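Local coordinates for protein aminopeptidase (Aneurinibacillus sp. AM-1, PDB 5IB9) that probably removes amino acids one at a time from the N-termini of peptides, as a zinc-dependent exopeptidase of the M28 family with a protease-associated domain, at residues 41-55 / 201-213. Sequence-based numbering, arbitrary orientation.
Sequences VRYIEQQFKSYGYHV and LTSHNVIATKKPD. With ZN (zinc ion), chain G.
Ala-208 puts its CB over one face of the Phe-48 ring, 3.4 Å from the ring centroid and 16° off the normal, a CH-pi contact. Val-206 is the other main point of contact. Its CG1, anti to the backbone N (chi1 -179°), sits at the edge of the same ring, 3.9 Å from Phe-48 CD2. That methyl also meets Val-55 CG1 at 3.6 Å and Ile-44 CG2. Val-206 CG2 turns to Val-41 CG1. The O of Thr-209 lies at the edge of the Tyr-53 ring, near its plane, by CD1, and CE1 lies 3.6 Å from Lys-210 CB. Tyr-53 OH hydrogen-bonds to the backbone O of Ala-252, on helix 238-256.

Val-55 pairs antiparallel with Ala-208, a non-hydrogen-bonded pair. Water 1 joins His-54 N to Thr-209 O. A Schellman motif ends the helix: Gly-52 has positive phi, and Tyr-53 N and Gly-52 N bond back to Phe-48 O and Lys-49 O. At the other end Val-41 CG2 packs on His-204 CB. His-204 NE2 binds a zinc ion at 2.0 Å, shared with Glu-288 of the second subunit.

This is buried, mainly apolar helix-on-strand packing in the peptidase unit. Helix 41-50, part of helix 35-50, runs nearly parallel to strand 201-210, with 4° between the axes. Here the strand pairs with strands 55-66 and 263-269. Helix 238-256 packs against Ile-44 and Phe-48.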
loop_
_atom_site.group_PDB
_atom_site.type_symbol
_atom_site.label_atom_id
_atom_site.label_comp_id
_atom_site.label_asym_id
_atom_site.label_seq_id
_atom_site.Cartn_x
_atom_site.Cartn_y
_atom_site.Cartn_z
ATOM N N VAL A 41 1.207 6.178 20.733
ATOM C CA VAL A 41 1.429 4.742 20.398
ATOM C C VAL A 41 2.081 4.018 21.577
ATOM O O VAL A 41 1.619 2.939 21.982
ATOM C CB VAL A 41 2.270 4.650 19.112
ATOM C CG1 VAL A 41 2.908 3.263 19.012
ATOM C CG2 VAL A 41 1.421 5.042 17.959
ATOM N N ARG A 42 3.149 4.632 22.170
ATOM C CA ARG A 42 3.775 3.985 23.277
ATOM C C ARG A 42 2.865 3.854 24.451
ATOM O O ARG A 42 2.883 2.855 25.215
ATOM C CB ARG A 42 5.025 4.783 23.663
ATOM C CG ARG A 42 6.152 4.606 22.664
ATOM C CD ARG A 42 6.996 3.468 23.186
ATOM N NE ARG A 42 6.574 2.313 22.430
ATOM C CZ ARG A 42 6.983 2.063 21.195
ATOM N NH1 ARG A 42 7.792 2.935 20.618
ATOM N NH2 ARG A 42 6.580 0.928 20.568
ATOM N N TYR A 43 2.078 4.903 24.746
ATOM C CA TYR A 43 1.177 4.902 25.871
ATOM C C TYR A 43 0.140 3.811 25.723
ATOM O O TYR A 43 -0.183 3.056 26.691
ATOM C CB TYR A 43 0.552 6.296 25.991
ATOM C CG TYR A 43 -0.464 6.382 27.128
ATOM C CD1 TYR A 43 -0.093 6.678 28.446
ATOM C CD2 TYR A 43 -1.858 6.143 26.869
ATOM C CE1 TYR A 43 -1.064 6.771 29.504
ATOM C CE2 TYR A 43 -2.819 6.206 27.884
ATOM C CZ TYR A 43 -2.409 6.612 29.179
ATOM O OH TYR A 43 -3.363 6.724 30.173
ATOM N N ILE A 44 -0.491 3.807 24.509
ATOM C CA ILE A 44 -1.527 2.792 24.158
ATOM C C ILE A 44 -0.977 1.373 24.314
ATOM O O ILE A 44 -1.608 0.540 25.015
ATOM C CB ILE A 44 -2.142 3.101 22.809
ATOM C CG1 ILE A 44 -2.903 4.438 22.989
ATOM C CG2 ILE A 44 -3.138 1.954 22.407
ATOM C CD1 ILE A 44 -3.204 5.098 21.636
ATOM N N GLU A 45 0.208 1.179 23.760
ATOM C CA GLU A 45 0.829 -0.159 23.890
ATOM C C GLU A 45 1.003 -0.528 25.361
ATOM O O GLU A 45 0.650 -1.687 25.767
ATOM C CB GLU A 45 2.210 -0.014 23.168
ATOM C CG GLU A 45 3.049 -1.268 23.559
ATOM C CD GLU A 45 4.470 -1.159 22.989
ATOM O OE1 GLU A 45 4.847 -0.165 22.411
ATOM O OE2 GLU A 45 5.143 -2.158 23.252
ATOM N N GLN A 46 1.496 0.390 26.186
ATOM C CA GLN A 46 1.678 0.128 27.627
ATOM C C GLN A 46 0.404 -0.216 28.311
ATOM O O GLN A 46 0.375 -1.125 29.145
ATOM C CB GLN A 46 2.368 1.305 28.308
ATOM C CG GLN A 46 2.520 1.092 29.847
ATOM C CD GLN A 46 3.303 -0.155 30.189
ATOM O OE1 GLN A 46 4.218 -0.609 29.438
ATOM N NE2 GLN A 46 3.002 -0.693 31.361
ATOM N N GLN A 47 -0.669 0.497 27.961
ATOM C CA GLN A 47 -1.924 0.184 28.653
ATOM C C GLN A 47 -2.410 -1.201 28.302
ATOM O O GLN A 47 -2.789 -2.013 29.176
ATOM C CB GLN A 47 -3.052 1.168 28.363
ATOM C CG GLN A 47 -2.700 2.608 28.706
ATOM C CD GLN A 47 -1.811 2.847 29.932
ATOM O OE1 GLN A 47 -0.652 3.364 29.759
ATOM N NE2 GLN A 47 -2.285 2.471 31.111
ATOM N N PHE A 48 -2.344 -1.563 27.007
ATOM C CA PHE A 48 -2.784 -2.878 26.694
ATOM C C PHE A 48 -1.926 -3.936 27.383
ATOM O O PHE A 48 -2.436 -4.941 27.826
ATOM C CB PHE A 48 -2.665 -3.155 25.177
ATOM C CG PHE A 48 -3.773 -2.536 24.292
ATOM C CD1 PHE A 48 -5.117 -2.760 24.486
ATOM C CD2 PHE A 48 -3.375 -1.712 23.207
ATOM C CE1 PHE A 48 -6.103 -2.280 23.599
ATOM C CE2 PHE A 48 -4.368 -1.274 22.302
ATOM C CZ PHE A 48 -5.695 -1.542 22.526
ATOM N N LYS A 49 -0.618 -3.690 27.418
ATOM C CA LYS A 49 0.257 -4.687 28.062
ATOM C C LYS A 49 -0.135 -4.771 29.515
ATOM O O LYS A 49 -0.054 -5.919 30.092
ATOM C CB LYS A 49 1.719 -4.295 27.930
ATOM C CG LYS A 49 2.323 -4.622 26.632
ATOM C CD LYS A 49 3.819 -4.078 26.742
ATOM C CE LYS A 49 4.606 -4.122 25.491
ATOM N NZ LYS A 49 5.964 -3.374 25.831
ATOM N N SER A 50 -0.485 -3.670 30.150
ATOM C CA SER A 50 -0.833 -3.701 31.593
ATOM C C SER A 50 -2.060 -4.543 31.911
ATOM O O SER A 50 -2.274 -4.956 33.078
ATOM C CB SER A 50 -0.981 -2.355 32.165
ATOM O OG SER A 50 -2.265 -1.771 31.854
ATOM N N TYR A 51 -2.945 -4.768 30.902
ATOM C CA TYR A 51 -4.153 -5.588 31.100
ATOM C C TYR A 51 -3.847 -7.047 30.786
ATOM O O TYR A 51 -4.749 -7.934 30.752
ATOM C CB TYR A 51 -5.299 -5.157 30.121
ATOM C CG TYR A 51 -5.548 -3.681 30.084
ATOM C CD1 TYR A 51 -6.030 -3.059 28.900
ATOM C CD2 TYR A 51 -5.431 -2.888 31.176
ATOM C CE1 TYR A 51 -6.264 -1.680 28.914
ATOM C CE2 TYR A 51 -5.609 -1.528 31.154
ATOM C CZ TYR A 51 -6.147 -0.933 30.004
ATOM O OH TYR A 51 -6.371 0.439 29.913
ATOM N N GLY A 52 -2.600 -7.316 30.403
ATOM C CA GLY A 52 -2.169 -8.648 30.086
ATOM C C GLY A 52 -2.078 -9.058 28.648
ATOM O O GLY A 52 -1.818 -10.192 28.332
ATOM N N TYR A 53 -2.269 -8.111 27.726
ATOM C CA TYR A 53 -2.194 -8.386 26.329
ATOM C C TYR A 53 -0.748 -8.407 25.749
ATOM O O TYR A 53 0.107 -7.608 26.134
ATOM C CB TYR A 53 -2.984 -7.310 25.528
ATOM C CG TYR A 53 -4.504 -7.443 25.707
ATOM C CD1 TYR A 53 -5.262 -8.129 24.791
ATOM C CD2 TYR A 53 -5.159 -6.784 26.755
ATOM C CE1 TYR A 53 -6.616 -8.257 24.960
ATOM C CE2 TYR A 53 -6.537 -6.952 26.942
ATOM C CZ TYR A 53 -7.265 -7.711 26.061
ATOM O OH TYR A 53 -8.648 -7.855 26.194
ATOM N N HIS A 54 -0.576 -9.318 24.842
ATOM C CA HIS A 54 0.560 -9.214 23.878
ATOM C C HIS A 54 0.146 -8.166 22.793
ATOM O O HIS A 54 -0.989 -8.176 22.252
ATOM C CB HIS A 54 0.873 -10.601 23.295
ATOM C CG HIS A 54 1.964 -10.591 22.280
ATOM N ND1 HIS A 54 1.714 -10.687 20.927
ATOM C CD2 HIS A 54 3.309 -10.515 22.421
ATOM C CE1 HIS A 54 2.863 -10.664 20.277
ATOM N NE2 HIS A 54 3.844 -10.543 21.158
ATOM N N VAL A 55 1.093 -7.322 22.489
ATOM C CA VAL A 55 0.725 -6.143 21.621
ATOM C C VAL A 55 1.663 -6.159 20.433
ATOM O O VAL A 55 2.850 -6.515 20.570
ATOM C CB VAL A 55 0.921 -4.876 22.472
ATOM C CG1 VAL A 55 0.662 -3.637 21.600
ATOM C CG2 VAL A 55 -0.084 -4.876 23.594
ATOM N N LEU A 201 6.664 10.291 6.156
ATOM C CA LEU A 201 6.550 10.156 7.607
ATOM C C LEU A 201 6.203 8.694 7.912
ATOM O O LEU A 201 5.891 7.887 7.024
ATOM C CB LEU A 201 5.391 11.017 8.119
ATOM C CG LEU A 201 5.472 12.530 7.890
ATOM C CD1 LEU A 201 4.127 13.142 8.390
ATOM C CD2 LEU A 201 6.653 13.060 8.649
ATOM N N THR A 202 6.413 8.345 9.188
ATOM C CA THR A 202 6.028 6.978 9.586
ATOM C C THR A 202 5.018 7.114 10.730
ATOM O O THR A 202 5.198 7.879 11.691
ATOM C CB THR A 202 7.260 6.272 10.216
ATOM O OG1 THR A 202 8.273 6.194 9.199
ATOM C CG2 THR A 202 6.925 4.824 10.608
ATOM N N SER A 203 3.931 6.434 10.560
ATOM C CA SER A 203 2.958 6.279 11.638
ATOM C C SER A 203 2.795 4.779 12.009
ATOM O O SER A 203 3.588 3.918 11.540
ATOM C CB SER A 203 1.621 6.916 11.163
ATOM O OG SER A 203 0.547 6.875 12.126
ATOM N N HIS A 204 1.876 4.506 12.904
ATOM C CA HIS A 204 1.730 3.136 13.428
ATOM C C HIS A 204 0.305 2.823 13.782
ATOM O O HIS A 204 -0.466 3.708 14.156
ATOM C CB HIS A 204 2.506 3.011 14.732
ATOM C CG HIS A 204 3.943 3.441 14.676
ATOM N ND1 HIS A 204 4.368 4.763 14.695
ATOM C CD2 HIS A 204 5.054 2.690 14.496
ATOM C CE1 HIS A 204 5.687 4.793 14.505
ATOM N NE2 HIS A 204 6.126 3.553 14.465
ATOM N N ASN A 205 -0.019 1.499 13.757
ATOM C CA ASN A 205 -1.226 0.951 14.389
ATOM C C ASN A 205 -0.781 0.140 15.595
ATOM O O ASN A 205 0.250 -0.509 15.548
ATOM C CB ASN A 205 -1.989 0.038 13.412
ATOM C CG ASN A 205 -2.290 0.748 12.117
ATOM O OD1 ASN A 205 -2.825 1.848 12.151
ATOM N ND2 ASN A 205 -2.184 0.044 11.021
ATOM N N VAL A 206 -1.606 0.133 16.625
ATOM C CA VAL A 206 -1.320 -0.642 17.860
ATOM C C VAL A 206 -2.404 -1.696 17.951
ATOM O O VAL A 206 -3.591 -1.400 17.933
ATOM C CB VAL A 206 -1.360 0.241 19.120
ATOM C CG1 VAL A 206 -1.016 -0.731 20.296
ATOM C CG2 VAL A 206 -0.351 1.371 19.015
ATOM N N ILE A 207 -1.963 -2.976 18.006
ATOM C CA ILE A 207 -2.925 -4.080 17.865
ATOM C C ILE A 207 -2.794 -5.041 19.080
ATOM O O ILE A 207 -1.706 -5.585 19.341
ATOM C CB ILE A 207 -2.662 -4.907 16.625
ATOM C CG1 ILE A 207 -2.767 -4.047 15.369
ATOM C CG2 ILE A 207 -3.672 -6.110 16.519
ATOM C CD1 ILE A 207 -1.510 -4.114 14.567
ATOM N N ALA A 208 -3.870 -5.272 19.850
ATOM C CA ALA A 208 -3.843 -6.133 21.074
ATOM C C ALA A 208 -4.898 -7.187 20.855
ATOM O O ALA A 208 -6.008 -6.884 20.575
ATOM C CB ALA A 208 -4.223 -5.248 22.348
ATOM N N THR A 209 -4.494 -8.446 20.963
ATOM C CA THR A 209 -5.416 -9.553 20.586
ATOM C C THR A 209 -5.657 -10.415 21.815
ATOM O O THR A 209 -4.663 -10.828 22.440
ATOM C CB THR A 209 -4.787 -10.355 19.466
ATOM O OG1 THR A 209 -4.643 -9.527 18.283
ATOM C CG2 THR A 209 -5.734 -11.552 19.131
ATOM N N LYS A 210 -6.907 -10.702 22.054
ATOM C CA LYS A 210 -7.313 -11.697 23.033
ATOM C C LYS A 210 -7.735 -12.983 22.278
ATOM O O LYS A 210 -8.725 -13.030 21.556
ATOM C CB LYS A 210 -8.486 -11.173 23.860
ATOM C CG LYS A 210 -8.753 -12.133 25.111
ATOM C CD LYS A 210 -10.034 -11.799 25.791
ATOM C CE LYS A 210 -10.118 -12.556 27.218
ATOM N NZ LYS A 210 -10.472 -13.989 27.030
ATOM N N LYS A 211 -6.929 -14.015 22.432
ATOM C CA LYS A 211 -7.280 -15.306 21.881
ATOM C C LYS A 211 -8.456 -15.941 22.649
ATOM O O LYS A 211 -8.554 -15.778 23.785
ATOM C CB LYS A 211 -6.068 -16.250 21.924
ATOM C CG LYS A 211 -4.953 -15.846 20.997
ATOM C CD LYS A 211 -3.595 -16.328 21.473
ATOM C CE LYS A 211 -2.664 -16.642 20.313
ATOM N NZ LYS A 211 -1.462 -17.400 20.685
ATOM N N PRO A 212 -9.294 -16.684 21.980
ATOM C CA PRO A 212 -10.388 -17.302 22.698
ATOM C C PRO A 212 -9.864 -18.314 23.685
ATOM O O PRO A 212 -8.891 -18.927 23.435
ATOM C CB PRO A 212 -11.219 -17.963 21.600
ATOM C CG PRO A 212 -10.426 -18.004 20.458
ATOM C CD PRO A 212 -9.328 -17.053 20.568
ATOM N N ASP A 213 -10.505 -18.373 24.828
ATOM C CA ASP A 213 -10.076 -19.225 25.934
ATOM C C ASP A 213 -11.184 -20.097 26.522
ATOM O O ASP A 213 -11.093 -20.482 27.625
ATOM C CB ASP A 213 -9.362 -18.414 26.977
ATOM C CG ASP A 213 -10.231 -17.371 27.595
ATOM O OD1 ASP A 213 -11.285 -17.095 27.108
ATOM O OD2 ASP A 213 -9.810 -16.875 28.591
HETATM ZN ZN ZN G . 8.085 3.047 14.519
HETATM O O HOH W 1 -2.649 -11.187 24.200
HETATM O O HOH W 2 8.966 3.341 16.228
HETATM O O HOH W 3 9.397 3.682 13.191
HETATM O O HOH W 4 9.169 4.905 13.229
HETATM O O HOH W 5 9.147 4.747 15.084
#